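Local coordinates for protein adenylate kinase (Thermus thermophilus, PDB 3CM0) that catalyses the reversible transfer of the terminal phosphate of ATP to AMP, giving two ADP and helping to balance the adenine nucleotides of the cell, at residues L33-I38 with E70-E75; G4-F9 with V80-F85. One frame throughout, in Å; residues are numbered along the deposited sequence.

Contact 1. Residues L33-I38 with E70-E75; sequences LSTGDI and ELIREE
Ile-38 and Glu-75 meet where the first helix of the NMP-binding region, 35-44, faces the later turns of helix 65-75 in the P-loop kinase fold of adenylate kinase. The CD1 methyl of Ile-38 lies 3.7 Å from CG of Glu-75, the closest approach of the pair, with the carboxylate carbon and OE1 of the acid only slightly farther from the same methyl. Running in opposite directions, the two side chains slide past one another. A bend at the second torsion of Glu-75 (chi2 -79°) folds its chain, keeping CG and CD both beside the isoleucine methyl. Leu-33 also slides past this glutamate in the opposite direction, with CD2 4.2 Å from Glu-75 CB, while its other methyl, CD1, reaches CG2 of Ile-72 at 4.2 Å. The CG2 methyl of Thr-35 meets the other end of Ile-72, CD1, at 4.2 Å. The CG2 branch of Ile-38 faces Leu-71 CD2 more loosely, at 4.4 Å. No hydrogen bond joins the two segments; the contact is van der Waals packing, mostly of aliphatic carbon, with the carboxylate end of Glu-75 alongside. That carboxylate has a long, weak ion pair with Lys-31.

Behind this shell, strand 79-83 backs Leu-33 through Val-80 and Phe-82, and Phe-82 also touches Ile-72. Thr-35 is itself predicted to bind AMP. Through this packing the start of the mobile NMP region meets a helix that lies on the central sheet. What sets the beginning of helix 35-44 is Ser-34, its N-cap: the serine OG accepts from the backbone N of Asp-37 at 3.0 Å, with a nearly straight N-H...O angle of 164°.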
ATOM      1  N   LEU A  33       8.026   2.273  -2.298  1.00 23.65           N
ATOM      2  CA  LEU A  33       8.645   1.380  -1.353  1.00 24.04           C
ATOM      3  C   LEU A  33       7.904   0.065  -1.132  1.00 30.04           C
ATOM      4  O   LEU A  33       6.678  -0.001  -1.171  1.00 31.11           O
ATOM      5  CB  LEU A  33       8.800   2.088  -0.006  1.00 19.50           C
ATOM      6  CG  LEU A  33       9.480   3.453  -0.010  1.00 28.62           C
ATOM      7  CD1 LEU A  33       9.713   3.882   1.427  1.00 26.20           C
ATOM      8  CD2 LEU A  33      10.787   3.387  -0.783  1.00 33.40           C
ATOM      9  N   SER A  34       8.674  -0.987  -0.895  1.00 33.45           N
ATOM     10  CA  SER A  34       8.105  -2.292  -0.592  1.00 35.92           C
ATOM     11  C   SER A  34       8.960  -2.826   0.541  1.00 36.28           C
ATOM     12  O   SER A  34      10.151  -3.130   0.346  1.00 31.20           O
ATOM     13  CB  SER A  34       8.192  -3.254  -1.786  1.00 37.42           C
ATOM     14  OG  SER A  34       8.058  -4.598  -1.324  1.00 39.11           O
ATOM     15  N   THR A  35       8.374  -2.916   1.729  1.00 37.02           N
ATOM     16  CA  THR A  35       9.122  -3.417   2.873  1.00 42.57           C
ATOM     17  C   THR A  35       9.588  -4.855   2.577  1.00 39.31           C
ATOM     18  O   THR A  35      10.749  -5.204   2.811  1.00 38.17           O
ATOM     19  CB  THR A  35       8.257  -3.339   4.196  1.00 44.32           C
ATOM     20  OG1 THR A  35       7.060  -4.122   4.069  1.00 40.74           O
ATOM     21  CG2 THR A  35       7.849  -1.886   4.469  1.00 43.48           C
ATOM     22  N   GLY A  36       8.692  -5.674   2.029  1.00 38.51           N
ATOM     23  CA  GLY A  36       9.053  -7.048   1.708  1.00 36.15           C
ATOM     24  C   GLY A  36      10.243  -7.164   0.758  1.00 31.39           C
ATOM     25  O   GLY A  36      11.158  -7.960   0.991  1.00 30.87           O
ATOM     26  N   ASP A  37      10.235  -6.387  -0.325  1.00 31.77           N
ATOM     27  CA  ASP A  37      11.336  -6.434  -1.300  1.00 35.23           C
ATOM     28  C   ASP A  37      12.694  -6.035  -0.719  1.00 31.14           C
ATOM     29  O   ASP A  37      13.717  -6.693  -0.949  1.00 33.49           O
ATOM     30  CB  ASP A  37      11.034  -5.524  -2.499  1.00 34.66           C
ATOM     31  CG  ASP A  37       9.886  -6.038  -3.354  1.00 39.02           C
ATOM     32  OD1 ASP A  37       9.623  -7.257  -3.310  1.00 40.07           O
ATOM     33  OD2 ASP A  37       9.256  -5.228  -4.079  1.00 38.68           O
ATOM     34  N   ILE A  38      12.712  -4.943   0.029  1.00 37.36           N
ATOM     35  CA  ILE A  38      13.961  -4.463   0.624  1.00 31.86           C
ATOM     36  C   ILE A  38      14.597  -5.537   1.511  1.00 33.38           C
ATOM     37  O   ILE A  38      15.791  -5.849   1.398  1.00 32.06           O
ATOM     38  CB  ILE A  38      13.669  -3.174   1.440  1.00 44.84           C
ATOM     39  CG1 ILE A  38      12.991  -2.152   0.523  1.00 44.34           C
ATOM     40  CG2 ILE A  38      14.939  -2.617   2.043  1.00 39.79           C
ATOM     41  CD1 ILE A  38      12.380  -0.972   1.255  1.00 45.74           C
ATOM     42  N   GLU A  70      12.688   1.336  10.597  1.00 17.71           N
ATOM     43  CA  GLU A  70      14.103   1.673  10.390  1.00 16.72           C
ATOM     44  C   GLU A  70      14.444   1.588   8.885  1.00 16.54           C
ATOM     45  O   GLU A  70      15.110   2.479   8.323  1.00 19.59           O
ATOM     46  CB  GLU A  70      15.000   0.712  11.180  1.00 17.56           C
ATOM     47  CG  GLU A  70      16.518   0.819  10.774  1.00 22.20           C
ATOM     48  CD  GLU A  70      17.099   2.173  11.092  1.00 17.85           C
ATOM     49  OE1 GLU A  70      16.638   2.779  12.084  1.00 17.65           O
ATOM     50  OE2 GLU A  70      18.031   2.634  10.386  1.00 19.16           O
ATOM     51  N   LEU A  71      13.990   0.514   8.233  1.00 15.65           N
ATOM     52  CA  LEU A  71      14.236   0.350   6.799  1.00 14.93           C
ATOM     53  C   LEU A  71      13.583   1.453   5.991  1.00 18.59           C
ATOM     54  O   LEU A  71      14.132   1.902   5.001  1.00 16.53           O
ATOM     55  CB  LEU A  71      13.732  -1.001   6.307  1.00 15.34           C
ATOM     56  CG  LEU A  71      14.554  -2.202   6.769  1.00 25.46           C
ATOM     57  CD1 LEU A  71      13.942  -3.494   6.252  1.00 31.07           C
ATOM     58  CD2 LEU A  71      15.997  -2.050   6.282  1.00 26.63           C
ATOM     59  N   ILE A  72      12.373   1.862   6.383  1.00 14.69           N
ATOM     60  CA  ILE A  72      11.731   2.949   5.668  1.00 12.93           C
ATOM     61  C   ILE A  72      12.543   4.251   5.860  1.00 12.82           C
ATOM     62  O   ILE A  72      12.736   5.039   4.904  1.00 17.81           O
ATOM     63  CB  ILE A  72      10.274   3.134   6.171  1.00 16.49           C
ATOM     64  CG1 ILE A  72       9.441   1.923   5.743  1.00 16.68           C
ATOM     65  CG2 ILE A  72       9.680   4.444   5.605  1.00 12.10           C
ATOM     66  CD1 ILE A  72       8.015   1.895   6.386  1.00 12.69           C
ATOM     67  N   ARG A  73      13.038   4.485   7.072  1.00 14.93           N
ATOM     68  CA  ARG A  73      13.835   5.710   7.287  1.00 14.97           C
ATOM     69  C   ARG A  73      15.091   5.651   6.382  1.00 16.41           C
ATOM     70  O   ARG A  73      15.484   6.649   5.745  1.00 18.89           O
ATOM     71  CB  ARG A  73      14.234   5.835   8.778  1.00 14.75           C
ATOM     72  CG  ARG A  73      15.035   7.146   9.128  1.00 17.95           C
ATOM     73  CD  ARG A  73      15.082   7.460  10.649  1.00 18.58           C
ATOM     74  NE  ARG A  73      15.739   6.449  11.476  1.00 26.55           N
ATOM     75  CZ  ARG A  73      15.683   6.424  12.808  1.00 32.07           C
ATOM     76  NH1 ARG A  73      15.001   7.353  13.461  1.00 33.41           N
ATOM     77  NH2 ARG A  73      16.305   5.469  13.489  1.00 28.02           N
ATOM     78  N   GLU A  74      15.725   4.488   6.318  1.00 17.97           N
ATOM     79  CA  GLU A  74      16.940   4.320   5.469  1.00 16.44           C
ATOM     80  C   GLU A  74      16.663   4.515   3.984  1.00 22.95           C
ATOM     81  O   GLU A  74      17.586   4.776   3.186  1.00 20.28           O
ATOM     82  CB  GLU A  74      17.522   2.930   5.679  1.00 16.11           C
ATOM     83  CG  GLU A  74      18.031   2.715   7.100  1.00 16.64           C
ATOM     84  CD  GLU A  74      18.582   1.308   7.309  1.00 17.78           C
ATOM     85  OE1 GLU A  74      18.897   0.618   6.298  1.00 18.57           O
ATOM     86  OE2 GLU A  74      18.726   0.894   8.491  1.00 17.46           O
ATOM     87  N   GLU A  75      15.375   4.368   3.636  1.00 19.76           N
ATOM     88  CA  GLU A  75      14.848   4.476   2.277  1.00 26.45           C
ATOM     89  C   GLU A  75      14.080   5.742   1.960  1.00 35.39           C
ATOM     90  O   GLU A  75      13.792   5.979   0.790  1.00 34.95           O
ATOM     91  CB  GLU A  75      13.913   3.296   1.962  1.00 33.64           C
ATOM     92  CG  GLU A  75      14.544   1.922   1.916  1.00 43.80           C
ATOM     93  CD  GLU A  75      15.283   1.671   0.620  1.00 43.66           C
ATOM     94  OE1 GLU A  75      14.715   1.971  -0.461  1.00 35.83           O
ATOM     95  OE2 GLU A  75      16.425   1.174   0.691  1.00 48.61           O
TER

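Contact 2. Residues G4-F9 with V80-F85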
ATOM      1  N   GLY A   4      10.115  16.795   1.992  1.00 26.65           N
ATOM      2  CA  GLY A   4       9.789  15.655   1.170  1.00 21.71           C
ATOM      3  C   GLY A   4       8.293  15.570   1.032  1.00 14.60           C
ATOM      4  O   GLY A   4       7.547  16.346   1.645  1.00 19.71           O
ATOM      5  N   GLN A   5       7.858  14.631   0.202  1.00 19.28           N
ATOM      6  CA  GLN A   5       6.433  14.429  -0.018  1.00 20.10           C
ATOM      7  C   GLN A   5       6.137  12.940  -0.041  1.00 15.70           C
ATOM      8  O   GLN A   5       6.904  12.133  -0.580  1.00 16.47           O
ATOM      9  CB  GLN A   5       6.006  15.069  -1.340  1.00 26.80           C
ATOM     10  CG  GLN A   5       6.215  16.555  -1.363  1.00 29.92           C
ATOM     11  CD  GLN A   5       5.729  17.191  -2.647  1.00 38.50           C
ATOM     12  OE1 GLN A   5       5.891  16.628  -3.728  1.00 40.24           O
ATOM     13  NE2 GLN A   5       5.141  18.380  -2.535  1.00 42.44           N
ATOM     14  N   ALA A   6       5.023  12.553   0.572  1.00 15.86           N
ATOM     15  CA  ALA A   6       4.682  11.138   0.581  1.00 10.26           C
ATOM     16  C   ALA A   6       3.240  10.949   0.126  1.00 12.55           C
ATOM     17  O   ALA A   6       2.414  11.844   0.293  1.00 14.10           O
ATOM     18  CB  ALA A   6       4.828  10.565   2.022  1.00 14.11           C
ATOM     19  N   VAL A   7       2.988   9.792  -0.482  1.00 10.28           N
ATOM     20  CA  VAL A   7       1.621   9.396  -0.833  1.00 11.68           C
ATOM     21  C   VAL A   7       1.415   7.957  -0.396  1.00 11.93           C
ATOM     22  O   VAL A   7       2.281   7.107  -0.595  1.00 11.48           O
ATOM     23  CB  VAL A   7       1.322   9.507  -2.347  1.00 11.71           C
ATOM     24  CG1 VAL A   7      -0.148   9.075  -2.602  1.00 15.08           C
ATOM     25  CG2 VAL A   7       1.480  10.954  -2.798  1.00 10.26           C
ATOM     26  N   ILE A   8       0.257   7.669   0.219  1.00 10.00           N
ATOM     27  CA  ILE A   8      -0.059   6.333   0.649  1.00  7.59           C
ATOM     28  C   ILE A   8      -1.267   5.864  -0.144  1.00  9.12           C
ATOM     29  O   ILE A   8      -2.213   6.632  -0.304  1.00 12.13           O
ATOM     30  CB  ILE A   8      -0.441   6.326   2.166  1.00  9.46           C
ATOM     31  CG1 ILE A   8       0.808   6.648   3.011  1.00  8.91           C
ATOM     32  CG2 ILE A   8      -0.992   4.986   2.559  1.00 11.04           C
ATOM     33  CD1 ILE A   8       0.480   6.969   4.551  1.00  9.09           C
ATOM     34  N   PHE A   9      -1.212   4.645  -0.670  1.00  8.95           N
ATOM     35  CA  PHE A   9      -2.369   4.084  -1.415  1.00  9.37           C
ATOM     36  C   PHE A   9      -3.046   2.951  -0.645  1.00 12.48           C
ATOM     37  O   PHE A   9      -2.376   2.022  -0.194  1.00 12.41           O
ATOM     38  CB  PHE A   9      -1.907   3.492  -2.774  1.00 11.48           C
ATOM     39  CG  PHE A   9      -1.671   4.510  -3.830  1.00 15.43           C
ATOM     40  CD1 PHE A   9      -2.631   4.737  -4.817  1.00 17.92           C
ATOM     41  CD2 PHE A   9      -0.492   5.257  -3.857  1.00 13.99           C
ATOM     42  CE1 PHE A   9      -2.399   5.677  -5.815  1.00 19.22           C
ATOM     43  CE2 PHE A   9      -0.263   6.195  -4.849  1.00 17.74           C
ATOM     44  CZ  PHE A   9      -1.209   6.411  -5.828  1.00 18.65           C
ATOM     45  N   VAL A  80       8.235   9.762  -1.883  1.00 11.18           N
ATOM     46  CA  VAL A  80       8.016   8.355  -1.641  1.00  9.52           C
ATOM     47  C   VAL A  80       6.526   7.989  -1.706  1.00 11.31           C
ATOM     48  O   VAL A  80       5.672   8.806  -1.305  1.00 12.44           O
ATOM     49  CB  VAL A  80       8.544   7.991  -0.208  1.00 20.51           C
ATOM     50  CG1 VAL A  80       7.802   8.859   0.853  1.00 15.16           C
ATOM     51  CG2 VAL A  80       8.363   6.523   0.085  1.00 25.67           C
ATOM     52  N   ILE A  81       6.281   6.765  -2.168  1.00 13.42           N
ATOM     53  CA  ILE A  81       4.938   6.154  -2.263  1.00  8.20           C
ATOM     54  C   ILE A  81       4.921   4.852  -1.481  1.00 14.42           C
ATOM     55  O   ILE A  81       5.865   4.041  -1.517  1.00 14.24           O
ATOM     56  CB  ILE A  81       4.542   5.918  -3.755  1.00 12.04           C
ATOM     57  CG1 ILE A  81       4.161   7.276  -4.375  1.00 13.55           C
ATOM     58  CG2 ILE A  81       3.423   4.925  -3.864  1.00 16.97           C
ATOM     59  CD1 ILE A  81       3.776   7.188  -5.883  1.00 19.18           C
ATOM     60  N   PHE A  82       3.842   4.686  -0.704  1.00 12.29           N
ATOM     61  CA  PHE A  82       3.615   3.496   0.071  1.00 10.40           C
ATOM     62  C   PHE A  82       2.419   2.798  -0.548  1.00 15.41           C
ATOM     63  O   PHE A  82       1.404   3.430  -0.764  1.00 14.81           O
ATOM     64  CB  PHE A  82       3.299   3.872   1.523  1.00  8.77           C
ATOM     65  CG  PHE A  82       4.502   4.478   2.237  1.00  8.58           C
ATOM     66  CD1 PHE A  82       5.452   3.646   2.819  1.00 14.42           C
ATOM     67  CD2 PHE A  82       4.659   5.859   2.307  1.00 12.11           C
ATOM     68  CE1 PHE A  82       6.555   4.186   3.475  1.00 14.34           C
ATOM     69  CE2 PHE A  82       5.774   6.421   2.966  1.00 18.28           C
ATOM     70  CZ  PHE A  82       6.712   5.572   3.552  1.00 11.29           C
ATOM     71  N   ASP A  83       2.553   1.505  -0.810  1.00 13.75           N
ATOM     72  CA  ASP A  83       1.482   0.716  -1.413  1.00 20.81           C
ATOM     73  C   ASP A  83       1.617  -0.630  -0.681  1.00 20.09           C
ATOM     74  O   ASP A  83       2.575  -1.359  -0.891  1.00 37.07           O
ATOM     75  CB  ASP A  83       1.783   0.600  -2.917  1.00 20.98           C
ATOM     76  CG  ASP A  83       0.875  -0.364  -3.632  1.00 31.32           C
ATOM     77  OD1 ASP A  83      -0.307  -0.462  -3.247  1.00 27.85           O
ATOM     78  OD2 ASP A  83       1.357  -1.008  -4.588  1.00 33.78           O
ATOM     79  N   GLY A  84       0.688  -0.931   0.199  1.00 26.76           N
ATOM     80  CA  GLY A  84       0.804  -2.158   0.966  1.00 31.22           C
ATOM     81  C   GLY A  84       1.318  -1.899   2.384  1.00 38.64           C
ATOM     82  O   GLY A  84       1.623  -2.849   3.124  1.00 33.85           O
ATOM     83  N   PHE A  85       1.431  -0.612   2.743  1.00 32.17           N
ATOM     84  CA  PHE A  85       1.880  -0.163   4.063  1.00 22.95           C
ATOM     85  C   PHE A  85       1.322   1.253   4.308  1.00 18.70           C
ATOM     86  O   PHE A  85       1.294   2.072   3.398  1.00 17.10           O
ATOM     87  CB  PHE A  85       3.420  -0.145   4.148  1.00 21.37           C
ATOM     88  CG  PHE A  85       3.948   0.100   5.523  1.00 20.32           C
ATOM     89  CD1 PHE A  85       4.193   1.388   5.963  1.00 16.97           C
ATOM     90  CD2 PHE A  85       4.177  -0.964   6.396  1.00 19.49           C
ATOM     91  CE1 PHE A  85       4.655   1.632   7.258  1.00 20.04           C
ATOM     92  CE2 PHE A  85       4.636  -0.731   7.690  1.00 18.89           C
ATOM     93  CZ  PHE A  85       4.875   0.567   8.118  1.00 17.00           C
TER
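Strands 4-9 and 80-83 run parallel, 15° apart in direction and 4.7 Å at the closest approach of their axes, and four backbone hydrogen bonds alternate between them. Val-80 N donates to Gln-5 O and Phe-82 N to Val-7 O, while Val-7 N and Phe-9 N return the bond to Val-80 O and Phe-82 O, so that Val-80, Val-7 and Phe-82 each bond through both N and O. This is the centre of the five-stranded parallel sheet of the P-loop kinase fold, with strand 104-113 on the far side of 4-9.

Side chains alternate between the two faces. On one, the CB of Ala-6 sits 3.6 Å from CG1 of Val-80, a methyl held between the backbone N and the carbonyl carbon (chi1 59°). The other valine methyl, CG2, lies 3.8 Å above one face of the Phe-82 ring, displaced toward its rim. Ala-6 CB approaches that ring at its edge, and Ile-8 crosses it at a slant, CG1 lying 4.0 Å from Phe-82 CD2. Leu-95 of helix 89-101 packs on both Ile-8 and Phe-82. On the opposite face Val-7 CB meets Ile-81 CG1 at 4.1 Å, and the Phe-9 ring takes Ile-81 CG2 obliquely, 3.9 Å from its CD2; Ala-21 and Leu-24 of helix 17-28 close over both Phe-9 and Ile-81.

Beyond Phe-82, the chemistry turns polar. Gly-84 and Phe-85 belong to the predicted AMP site. Apolar faces and a bonded backbone thus give way, at the C-terminal end of this strand, to Asp-83, salt-bridged to Lys-32 and to Lys-17 of the predicted ATP site, which places paired charge beside both nucleotide sites.

Contact 2 is core: two neighbouring strands of the central sheet, joined by regular backbone bonds and buried between helix layers. Contact 1 lies further out and is only partly buried, a loop and helix start packed on a helix, mainly through side-chain carbon, with the acid Glu-75 in the middle of it. They share a border, their centres 12 Å apart. Leu-33 N is probably hydrogen-bonded to Ile-81 O, adding the edge strand 31-33 beside 79-83, while CD1 of Ile-72 packs against CE1 of Phe-85. Helix 65-75 is followed by strand 79-83, so the chain passes from the partly buried contact to the sheet.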